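Local coordinates for putative uncharacterized protein (Chaetomium thermophilum, PDB 4XRI) that probably binds a small Ran-type GTPase and carries cargo proteins into the nucleus as a flexible, all-helical HEAT-repeat transport receptor, at residues A[33-36]-A[37-41]. The protein carries 2 engineered substitutions. Residues are numbered along the deposited sequence; the frame is centred on the assembly and turned at random.
Sequences QLTH and AAETN
The imidazole of His36 has the methyl CG2 of Thr40, one helical turn on, lying loosely over one face, while the backbone N of Ala37, the next amide in the chain, lies oblique to the ring. A first torsion that sets CG opposite the backbone N (chi1 164°) carries the ring to this side, chi2 (-114°) sets how it is turned, and NE2 comes to 4.3 Å from Thr40 CB. The extended Glu39 chain lies alongside Thr35, both side chains pointing the same way: its carboxylate OE2 is 3.5 Å from the methyl CG2 of Thr35, and Glu39 CG packs at 3.2 Å on Thr35 O. The hydroxyl OG1 of Thr35 takes no part in this pairing, being hydrogen-bonded to Glu31 O a turn earlier.

Beneath these side chains the backbone follows the alpha-helical pattern, Ala37 N hydrogen-bonded to Gln33 O and Ala38 N to Leu34 O. Near the end of helix 24-40, His36 O accepts two hydrogen bonds: Thr40 N, at 2.9 Å, approaches nearly in line with the carbonyl, whereas Glu39 N, at 3.0 Å, sits above the carbonyl plane. Asn41, the N-cap residue of helix 42-54, accepts a hydrogen bond from Gln44 N on its OD1. Leu34, Ala37 and Ala38 touch Tyr45 of that helix, joining consecutive helices of the importin-beta N-terminal domain.

On the exposed face, carbon thus meets side-chain or backbone oxygen, and no hydrogen bond or salt bridge joins the side chains. His36 NE2 and Glu39 OE1 are 6.3 Å apart; if the histidine is protonated, any attraction would probably be weak. Thr40 N gives His36 O its better-directed bond, Glu39 N adds a poorly directed i to i+3 one, and the helix ends with a weak bond from Asn41 N to Ala37 O.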
ATOM      1  N   GLN A  33     -31.676 -19.229  -2.522  1.00 81.91           N
ATOM      2  CA  GLN A  33     -32.705 -19.810  -1.668  1.00 83.63           C
ATOM      3  C   GLN A  33     -32.607 -19.274  -0.244  1.00 78.71           C
ATOM      4  O   GLN A  33     -33.622 -18.988   0.392  1.00 80.35           O
ATOM      5  CB  GLN A  33     -32.597 -21.335  -1.660  1.00 87.21           C
ATOM      6  CG  GLN A  33     -32.832 -21.978  -3.015  1.00 94.71           C
ATOM      7  CD  GLN A  33     -32.574 -23.471  -3.006  1.00100.52           C
ATOM      8  OE1 GLN A  33     -31.434 -23.918  -3.142  1.00 99.94           O
ATOM      9  NE2 GLN A  33     -33.635 -24.253  -2.847  1.00103.61           N
ATOM     10  N   LEU A  34     -31.380 -19.138   0.248  1.00 83.66           N
ATOM     11  CA  LEU A  34     -31.145 -18.628   1.591  1.00 77.00           C
ATOM     12  C   LEU A  34     -31.529 -17.158   1.698  1.00 79.62           C
ATOM     13  O   LEU A  34     -32.214 -16.751   2.637  1.00 69.07           O
ATOM     14  CB  LEU A  34     -29.681 -18.814   1.986  1.00 65.53           C
ATOM     15  CG  LEU A  34     -29.193 -20.258   2.100  1.00 60.05           C
ATOM     16  CD1 LEU A  34     -27.698 -20.289   2.369  1.00 51.46           C
ATOM     17  CD2 LEU A  34     -29.957 -21.003   3.190  1.00 55.24           C
ATOM     18  N   THR A  35     -31.081 -16.367   0.728  1.00 75.16           N
ATOM     19  CA  THR A  35     -31.388 -14.943   0.693  1.00 78.40           C
ATOM     20  C   THR A  35     -32.892 -14.723   0.610  1.00 83.04           C
ATOM     21  O   THR A  35     -33.442 -13.861   1.298  1.00 85.26           O
ATOM     22  CB  THR A  35     -30.709 -14.245  -0.499  1.00 81.08           C
ATOM     23  OG1 THR A  35     -29.297 -14.484  -0.457  1.00 81.88           O
ATOM     24  CG2 THR A  35     -30.965 -12.747  -0.454  1.00 85.40           C
ATOM     25  N   HIS A  36     -33.550 -15.509  -0.237  1.00 81.47           N
ATOM     26  CA  HIS A  36     -35.001 -15.460  -0.365  1.00 84.78           C
ATOM     27  C   HIS A  36     -35.674 -15.821   0.951  1.00 80.06           C
ATOM     28  O   HIS A  36     -36.653 -15.189   1.353  1.00 79.88           O
ATOM     29  CB  HIS A  36     -35.478 -16.401  -1.473  1.00 92.95           C
ATOM     30  CG  HIS A  36     -36.943 -16.698  -1.422  1.00101.89           C
ATOM     31  ND1 HIS A  36     -37.439 -17.956  -1.146  1.00103.18           N
ATOM     32  CD2 HIS A  36     -38.023 -15.901  -1.603  1.00103.75           C
ATOM     33  CE1 HIS A  36     -38.758 -17.920  -1.165  1.00103.45           C
ATOM     34  NE2 HIS A  36     -39.140 -16.684  -1.439  1.00104.40           N
ATOM     35  N   ALA A  37     -35.140 -16.839   1.618  1.00 83.60           N
ATOM     36  CA  ALA A  37     -35.661 -17.267   2.910  1.00 77.72           C
ATOM     37  C   ALA A  37     -35.533 -16.164   3.952  1.00 71.60           C
ATOM     38  O   ALA A  37     -36.427 -15.966   4.771  1.00 72.33           O
ATOM     39  CB  ALA A  37     -34.943 -18.523   3.381  1.00 72.92           C
ATOM     40  N   ALA A  38     -34.423 -15.438   3.906  1.00 71.62           N
ATOM     41  CA  ALA A  38     -34.180 -14.354   4.848  1.00 68.91           C
ATOM     42  C   ALA A  38     -35.067 -13.153   4.544  1.00 84.92           C
ATOM     43  O   ALA A  38     -35.231 -12.263   5.377  1.00 89.83           O
ATOM     44  CB  ALA A  38     -32.715 -13.948   4.822  1.00 55.18           C
ATOM     45  N   GLU A  39     -35.628 -13.130   3.341  1.00 83.62           N
ATOM     46  CA  GLU A  39     -36.472 -12.027   2.901  1.00 81.34           C
ATOM     47  C   GLU A  39     -37.943 -12.306   3.202  1.00 76.76           C
ATOM     48  O   GLU A  39     -38.678 -11.405   3.603  1.00 83.10           O
ATOM     49  CB  GLU A  39     -36.277 -11.773   1.404  1.00 84.85           C
ATOM     50  CG  GLU A  39     -34.989 -11.023   1.060  1.00 82.24           C
ATOM     51  CD  GLU A  39     -34.672 -11.012  -0.430  1.00 87.59           C
ATOM     52  OE1 GLU A  39     -35.456 -11.580  -1.220  1.00 89.68           O
ATOM     53  OE2 GLU A  39     -33.629 -10.436  -0.807  1.00 83.54           O
ATOM     54  N   THR A  40     -38.371 -13.555   3.031  1.00 74.26           N
ATOM     55  CA  THR A  40     -39.782 -13.892   3.208  1.00 78.00           C
ATOM     56  C   THR A  40     -40.173 -13.948   4.691  1.00 75.49           C
ATOM     57  O   THR A  40     -41.226 -13.436   5.073  1.00 75.16           O
ATOM     58  CB  THR A  40     -40.135 -15.230   2.512  1.00 92.67           C
ATOM     59  OG1 THR A  40     -41.523 -15.518   2.705  1.00 90.75           O
ATOM     60  CG2 THR A  40     -39.295 -16.387   3.036  1.00 90.62           C
ATOM     61  N   ASN A  41     -39.332 -14.559   5.521  1.00 75.93           N
ATOM     62  CA  ASN A  41     -39.576 -14.613   6.956  1.00 70.75           C
ATOM     63  C   ASN A  41     -38.245 -14.693   7.685  1.00 69.41           C
ATOM     64  O   ASN A  41     -37.697 -15.779   7.883  1.00 67.18           O
ATOM     65  CB  ASN A  41     -40.469 -15.804   7.322  1.00 68.13           C
ATOM     66  CG  ASN A  41     -40.989 -15.740   8.755  1.00 65.28           C
ATOM     67  OD1 ASN A  41     -40.392 -15.103   9.623  1.00 69.50           O
ATOM     68  ND2 ASN A  41     -42.109 -16.408   9.005  1.00 70.75           N
TER